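Local coordinates for protein beta-xylanase (Caldicellulosiruptor kristjanssonii, PDB 7NWN) that probably binds plant cell-wall polysaccharides through a family 9 carbohydrate-binding module of a multimodular, heat-stable xylanase-glucuronoyl esterase, at residues Gly163-Val168 / Asn182-Thr187; Leu63-Asn68 / Ile200-Arg205. All blocks are in the same frame, centred on the assembly; numbering follows the deposited sequence.

Contact 1 of 2, residues Gly163-Val168 / Asn182-Thr187; sequences GFEFQV and NMFDNT
Glu165 carries this contact: its carboxylate reaches out from strand 161-171 and accepts from backbone N-H groups of Phe184 and Asp185 and from the side-chain amide of Asn182. CG lies anti to the backbone N (chi1 174°) and the chain bends at the next bond. This bend brings both oxygens to the turn. OE1 accepts from Phe184 N at 3.0 Å through its syn lone pair, and also from Phe166 N of its own strand. OE2 is met from opposite faces of the carboxylate plane, by Asn182 ND2 at 2.9 Å and by Asp185 N at 2.8 Å. Four donors thus hold a buried carboxylate, which would probably stabilise its negative charge. Beside it, Met183 N donates to Phe166 O at 3.1 Å. Packing here is close. Phe184 CD2 comes to 3.3 Å from Phe164 O, and Met183 CG sits over the centre of one face of the Phe184 ring.

The side at Gln167 is looser and wetter. Its side chain runs alongside that of Asn182, and Asn182 ND2 gives its other N-H to Gln167 OE1 at 3.0 Å. The two amide planes are turned 63° apart. A water bridges Gln167 OE1 and Asn182 OD1, while Gln167 NE2 turns to Asn169.

Gln167 and Asn182 form an antiparallel non-hydrogen-bonded pair. The arrangement is the end of a two-strand pairing in a beta-sandwich, where the departing loop is held by a buried glutamate on the neighbouring strand.

Contact 2 of 2, residues Leu63-Asn68 / Ile200-Arg205; sequences LMWDDN and IKLKGR. With EDO (1,2-ethanediol), chain J.
Trp65 and Leu202 make the apolar centre of this contact. Leu202 CB lies over one face of the indole, 3.6 Å from the centroid of its five-membered ring, as a CH-pi contact. The leucine methyls spread over the same ring system: Leu202 CD1 lies near Trp65 CD2 and CE3, and Leu202 CD2 near Trp65 CG and CD1. Arg205 CB approaches Trp65 CH2 at 3.8 Å. Deeper in, Leu63 CD1 meets Ile200 CG2 at 3.6 Å, and these two side chains cross at about a right angle.

One hydrogen bond helps to fix the rotation of the indole. Trp65 NE1 donates to Lys203 O at 2.8 Å, with the acceptor close to the ring plane. The first torsion of Trp65 (chi1 70°) sets CG between the backbone N and the carbonyl carbon, which turns the ring to the other segment. A phenylalanine here would probably leave Lys203 O without this donor and open a gap beside Leu202 and Arg205.

The charged part lies at the more open end, where Asp67 and Arg205 are partly exposed. Arg205, extended from CG to NE, grips Asp67 side-on in a salt bridge. Arg205 NE reaches Asp67 OD1 at 2.7 Å, and NH2 reaches Asp67 OD2 at 3.0 Å. The carboxylate and guanidinium planes are 35° apart.

Strands 58-66 and 198-202 belong to different sheets, so these side chains pack between the two sheets of the beta-sandwich. Val25 of strand 22-25 touches Leu63, Trp65 and Ile200, Phe164 of strand 161-171 packs on Leu63 and Ile200, and Tyr27 meets the indole edge-to-face.

Strand 161-171 joins the two contacts. Contact 1 uses its edge toward the loop after strand 177-182, and strand 198-202 of contact 2 is its neighbour in the same sheet. The centres lie about 19 Å apart, yet side chains touch. Phe164 CB of contact 1 packs on Ile200 CG2 of contact 2 at 3.7 Å, and Phe164 CZ on Leu63 CD2 at 3.8 Å. Phe164 therefore lies between the two sheets. Along the chain, contact 1 is nested inside the loop closed by contact 2. The side chain of Ile200 is about 12 Å from a bound calcium ion, and neither contact supplies a calcium ligand.

Contact 1 of 2, residues Gly163-Val168 / Asn182-Thr187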
loop_
_atom_site.group_PDB
_atom_site.type_symbol
_atom_site.label_atom_id
_atom_site.label_comp_id
_atom_site.label_asym_id
_atom_site.label_seq_id
_atom_site.Cartn_x
_atom_site.Cartn_y
_atom_site.Cartn_z
ATOM N N GLY A 163 -9.601 7.708 -1.648
ATOM C CA GLY A 163 -9.297 7.361 -0.272
ATOM C C GLY A 163 -8.248 6.237 -0.261
ATOM O O GLY A 163 -8.280 5.341 -1.110
ATOM N N PHE A 164 -7.350 6.296 0.720
ATOM C CA PHE A 164 -6.275 5.321 0.809
ATOM C C PHE A 164 -5.953 5.101 2.283
ATOM O O PHE A 164 -5.885 6.068 3.038
ATOM C CB PHE A 164 -5.066 5.892 0.047
ATOM C CG PHE A 164 -3.800 5.089 0.150
ATOM C CD1 PHE A 164 -3.610 3.988 -0.678
ATOM C CD2 PHE A 164 -2.837 5.414 1.082
ATOM C CE1 PHE A 164 -2.458 3.229 -0.551
ATOM C CE2 PHE A 164 -1.701 4.620 1.223
ATOM C CZ PHE A 164 -1.511 3.560 0.385
ATOM N N GLU A 165 -5.593 3.861 2.642
ATOM C CA GLU A 165 -4.944 3.574 3.919
ATOM C C GLU A 165 -3.819 2.544 3.679
ATOM O O GLU A 165 -3.888 1.774 2.726
ATOM C CB GLU A 165 -5.996 3.108 4.957
ATOM C CG GLU A 165 -5.459 2.627 6.323
ATOM C CD GLU A 165 -4.660 3.611 7.170
ATOM O OE1 GLU A 165 -3.848 4.420 6.619
ATOM O OE2 GLU A 165 -4.827 3.587 8.415
ATOM N N PHE A 166 -2.814 2.574 4.565
ATOM C CA PHE A 166 -1.691 1.655 4.642
ATOM C C PHE A 166 -1.580 1.154 6.095
ATOM O O PHE A 166 -1.604 1.945 7.034
ATOM C CB PHE A 166 -0.408 2.372 4.197
ATOM C CG PHE A 166 0.813 1.490 4.221
ATOM C CD1 PHE A 166 1.050 0.549 3.223
ATOM C CD2 PHE A 166 1.692 1.560 5.303
ATOM C CE1 PHE A 166 2.158 -0.285 3.301
ATOM C CE2 PHE A 166 2.791 0.719 5.375
ATOM C CZ PHE A 166 3.012 -0.202 4.371
ATOM N N GLN A 167 -1.408 -0.159 6.256
ATOM C CA GLN A 167 -1.215 -0.791 7.557
ATOM C C GLN A 167 -0.113 -1.870 7.488
ATOM O O GLN A 167 -0.015 -2.621 6.522
ATOM C CB GLN A 167 -2.512 -1.492 7.974
ATOM C CG GLN A 167 -2.483 -1.959 9.433
ATOM C CD GLN A 167 -3.857 -2.468 9.814
ATOM O OE1 GLN A 167 -4.859 -1.735 9.806
ATOM N NE2 GLN A 167 -3.911 -3.746 10.126
ATOM N N VAL A 168 0.670 -1.966 8.577
ATOM C CA VAL A 168 1.571 -3.084 8.768
ATOM C C VAL A 168 1.031 -3.883 9.945
ATOM O O VAL A 168 0.772 -3.305 10.990
ATOM C CB VAL A 168 2.969 -2.553 9.106
ATOM C CG1 VAL A 168 3.948 -3.657 9.541
ATOM C CG2 VAL A 168 3.525 -1.716 7.955
ATOM N N ASN A 182 -0.320 2.160 11.338
ATOM C CA ASN A 182 -1.235 2.739 10.370
ATOM C C ASN A 182 -0.745 4.115 9.917
ATOM O O ASN A 182 -0.029 4.789 10.656
ATOM C CB ASN A 182 -2.660 2.850 10.891
ATOM C CG ASN A 182 -3.317 1.496 10.912
ATOM O OD1 ASN A 182 -3.026 0.701 11.821
ATOM N ND2 ASN A 182 -4.113 1.215 9.886
ATOM N N MET A 183 -1.112 4.482 8.682
ATOM C CA MET A 183 -0.757 5.794 8.152
ATOM C C MET A 183 -1.775 6.819 8.695
ATOM O O MET A 183 -1.367 7.829 9.254
ATOM C CB MET A 183 -0.729 5.811 6.601
ATOM C CG MET A 183 -0.307 7.175 6.009
ATOM S SD MET A 183 1.347 7.607 6.493
ATOM C CE MET A 183 1.167 9.376 6.666
ATOM N N PHE A 184 -3.068 6.512 8.551
ATOM C CA PHE A 184 -4.167 7.464 8.691
ATOM C C PHE A 184 -5.180 7.096 9.794
ATOM O O PHE A 184 -5.598 7.971 10.525
ATOM C CB PHE A 184 -4.901 7.615 7.357
ATOM C CG PHE A 184 -4.096 8.329 6.303
ATOM C CD1 PHE A 184 -3.579 9.607 6.535
ATOM C CD2 PHE A 184 -3.835 7.716 5.076
ATOM C CE1 PHE A 184 -2.839 10.276 5.559
ATOM C CE2 PHE A 184 -3.125 8.406 4.096
ATOM C CZ PHE A 184 -2.607 9.669 4.341
ATOM N N ASP A 185 -5.619 5.836 9.910
ATOM C CA ASP A 185 -6.662 5.490 10.866
ATOM C C ASP A 185 -6.073 5.057 12.217
ATOM O O ASP A 185 -5.280 4.117 12.296
ATOM C CB ASP A 185 -7.543 4.374 10.305
ATOM C CG ASP A 185 -8.563 3.858 11.316
ATOM O OD1 ASP A 185 -9.137 4.723 12.074
ATOM O OD2 ASP A 185 -8.829 2.616 11.301
ATOM N N ASN A 186 -6.495 5.721 13.304
ATOM C CA ASN A 186 -6.058 5.306 14.636
ATOM C C ASN A 186 -7.135 4.524 15.399
ATOM O O ASN A 186 -6.951 4.306 16.579
ATOM C CB ASN A 186 -5.517 6.465 15.487
ATOM C CG ASN A 186 -6.546 7.549 15.793
ATOM O OD1 ASN A 186 -7.724 7.455 15.464
ATOM N ND2 ASN A 186 -6.090 8.612 16.418
ATOM N N THR A 187 -8.212 4.066 14.745
ATOM C CA THR A 187 -9.352 3.541 15.481
ATOM C C THR A 187 -9.539 2.047 15.274
ATOM O O THR A 187 -10.495 1.491 15.809
ATOM C CB THR A 187 -10.685 4.207 15.093
ATOM O OG1 THR A 187 -11.098 3.741 13.810
ATOM C CG2 THR A 187 -10.668 5.724 15.132
HETATM O O HOH W 1 -5.242 -0.582 12.722
#

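Contact 2 of 2, residues Leu63-Asn68 / Ile200-Arg205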
loop_
_atom_site.group_PDB
_atom_site.type_symbol
_atom_site.label_atom_id
_atom_site.label_comp_id
_atom_site.label_asym_id
_atom_site.label_seq_id
_atom_site.Cartn_x
_atom_site.Cartn_y
_atom_site.Cartn_z
ATOM N N LEU A 63 4.391 5.955 -3.046
ATOM C CA LEU A 63 3.249 5.752 -3.908
ATOM C C LEU A 63 3.611 6.337 -5.253
ATOM O O LEU A 63 4.376 7.308 -5.301
ATOM C CB LEU A 63 2.024 6.503 -3.338
ATOM C CG LEU A 63 1.405 5.931 -2.059
ATOM C CD1 LEU A 63 0.116 6.694 -1.665
ATOM C CD2 LEU A 63 1.111 4.445 -2.216
ATOM N N MET A 64 2.996 5.787 -6.307
ATOM C CA MET A 64 3.187 6.308 -7.657
ATOM C C MET A 64 1.942 5.889 -8.430
ATOM O O MET A 64 1.303 4.908 -8.052
ATOM C CB MET A 64 4.461 5.706 -8.266
ATOM C CG MET A 64 5.015 6.450 -9.484
ATOM S SD MET A 64 6.705 5.923 -9.926
ATOM C CE MET A 64 7.617 6.435 -8.497
ATOM N N TRP A 65 1.557 6.640 -9.472
ATOM C CA TRP A 65 0.431 6.218 -10.294
ATOM C C TRP A 65 0.762 6.328 -11.776
ATOM O O TRP A 65 1.564 7.164 -12.173
ATOM C CB TRP A 65 -0.810 7.074 -10.001
ATOM C CG TRP A 65 -0.720 8.495 -10.489
ATOM C CD1 TRP A 65 -0.027 9.527 -9.916
ATOM C CD2 TRP A 65 -1.385 9.044 -11.639
ATOM N NE1 TRP A 65 -0.218 10.692 -10.622
ATOM C CE2 TRP A 65 -1.069 10.428 -11.675
ATOM C CE3 TRP A 65 -2.220 8.509 -12.633
ATOM C CZ2 TRP A 65 -1.546 11.266 -12.693
ATOM C CZ3 TRP A 65 -2.747 9.354 -13.602
ATOM C CH2 TRP A 65 -2.362 10.698 -13.651
ATOM N N ASP A 66 0.097 5.493 -12.563
ATOM C CA ASP A 66 0.119 5.664 -14.000
ATOM C C ASP A 66 -1.316 5.566 -14.518
ATOM O O ASP A 66 -2.240 5.349 -13.743
ATOM C CB ASP A 66 1.132 4.738 -14.693
ATOM C CG ASP A 66 0.794 3.256 -14.722
ATOM O OD1 ASP A 66 -0.399 2.892 -14.658
ATOM O OD2 ASP A 66 1.735 2.465 -14.920
ATOM N N ASP A 67 -1.469 5.585 -15.843
ATOM C CA ASP A 67 -2.789 5.605 -16.450
ATOM C C ASP A 67 -3.620 4.406 -16.027
ATOM O O ASP A 67 -4.830 4.522 -16.122
ATOM C CB ASP A 67 -2.740 5.638 -17.990
ATOM C CG ASP A 67 -2.185 6.957 -18.508
ATOM O OD1 ASP A 67 -2.087 7.942 -17.719
ATOM O OD2 ASP A 67 -1.776 6.975 -19.654
ATOM N N ASN A 68 -2.987 3.267 -15.647
ATOM C CA ASN A 68 -3.721 2.032 -15.443
ATOM C C ASN A 68 -3.764 1.562 -13.974
ATOM O O ASN A 68 -4.445 0.575 -13.683
ATOM C CB ASN A 68 -3.138 0.895 -16.290
ATOM C CG ASN A 68 -3.074 1.271 -17.758
ATOM O OD1 ASN A 68 -4.108 1.590 -18.334
ATOM N ND2 ASN A 68 -1.885 1.230 -18.354
ATOM N N ILE A 200 -5.279 10.351 -1.147
ATOM C CA ILE A 200 -4.200 10.563 -2.081
ATOM C C ILE A 200 -4.763 11.406 -3.226
ATOM O O ILE A 200 -5.872 11.168 -3.701
ATOM C CB ILE A 200 -3.636 9.203 -2.581
ATOM C CG1 ILE A 200 -4.698 8.324 -3.254
ATOM C CG2 ILE A 200 -2.952 8.503 -1.410
ATOM C CD1 ILE A 200 -4.182 7.005 -3.868
ATOM N N LYS A 201 -3.938 12.339 -3.691
ATOM C CA LYS A 201 -4.294 13.118 -4.871
ATOM C C LYS A 201 -3.188 12.927 -5.910
ATOM O O LYS A 201 -2.001 13.106 -5.582
ATOM C CB LYS A 201 -4.472 14.593 -4.476
ATOM C CG LYS A 201 -4.841 15.539 -5.628
ATOM C CD LYS A 201 -5.376 16.859 -5.120
ATOM C CE LYS A 201 -5.995 17.742 -6.176
ATOM N NZ LYS A 201 -5.570 19.122 -5.866
ATOM N N LEU A 202 -3.605 12.504 -7.107
ATOM C CA LEU A 202 -2.729 12.181 -8.236
ATOM C C LEU A 202 -2.353 13.475 -8.950
ATOM O O LEU A 202 -3.244 14.281 -9.259
ATOM C CB LEU A 202 -3.489 11.263 -9.194
ATOM C CG LEU A 202 -4.093 10.028 -8.534
ATOM C CD1 LEU A 202 -4.539 9.011 -9.569
ATOM C CD2 LEU A 202 -3.123 9.438 -7.539
ATOM N N LYS A 203 -1.042 13.671 -9.148
ATOM C CA LYS A 203 -0.516 14.788 -9.937
ATOM C C LYS A 203 0.632 14.328 -10.868
ATOM O O LYS A 203 1.098 13.172 -10.818
ATOM C CB LYS A 203 -0.002 15.820 -8.933
ATOM C CG LYS A 203 1.250 15.403 -8.157
ATOM C CD LYS A 203 1.815 16.545 -7.344
ATOM C CE LYS A 203 3.188 16.337 -6.749
ATOM N NZ LYS A 203 4.129 15.816 -7.763
ATOM N N GLY A 204 1.048 15.239 -11.770
ATOM C CA GLY A 204 2.347 15.217 -12.437
ATOM C C GLY A 204 2.327 14.539 -13.806
ATOM O O GLY A 204 3.379 14.254 -14.365
ATOM N N ARG A 205 1.145 14.177 -14.322
ATOM C CA ARG A 205 1.157 13.537 -15.624
ATOM C C ARG A 205 1.242 14.634 -16.685
ATOM O O ARG A 205 0.431 15.551 -16.655
ATOM C CB ARG A 205 -0.146 12.783 -15.877
ATOM C CG ARG A 205 -0.060 11.927 -17.126
ATOM C CD ARG A 205 -1.438 11.406 -17.391
ATOM N NE ARG A 205 -1.370 10.430 -18.439
ATOM C CZ ARG A 205 -1.529 10.714 -19.726
ATOM N NH1 ARG A 205 -1.772 11.964 -20.101
ATOM N NH2 ARG A 205 -1.446 9.749 -20.624
HETATM C C1 EDO J . -7.451 1.731 -17.944
HETATM O O1 EDO J . -7.272 3.096 -17.599
HETATM C C2 EDO J . -8.344 1.013 -17.006
HETATM O O2 EDO J . -9.720 1.154 -17.329
#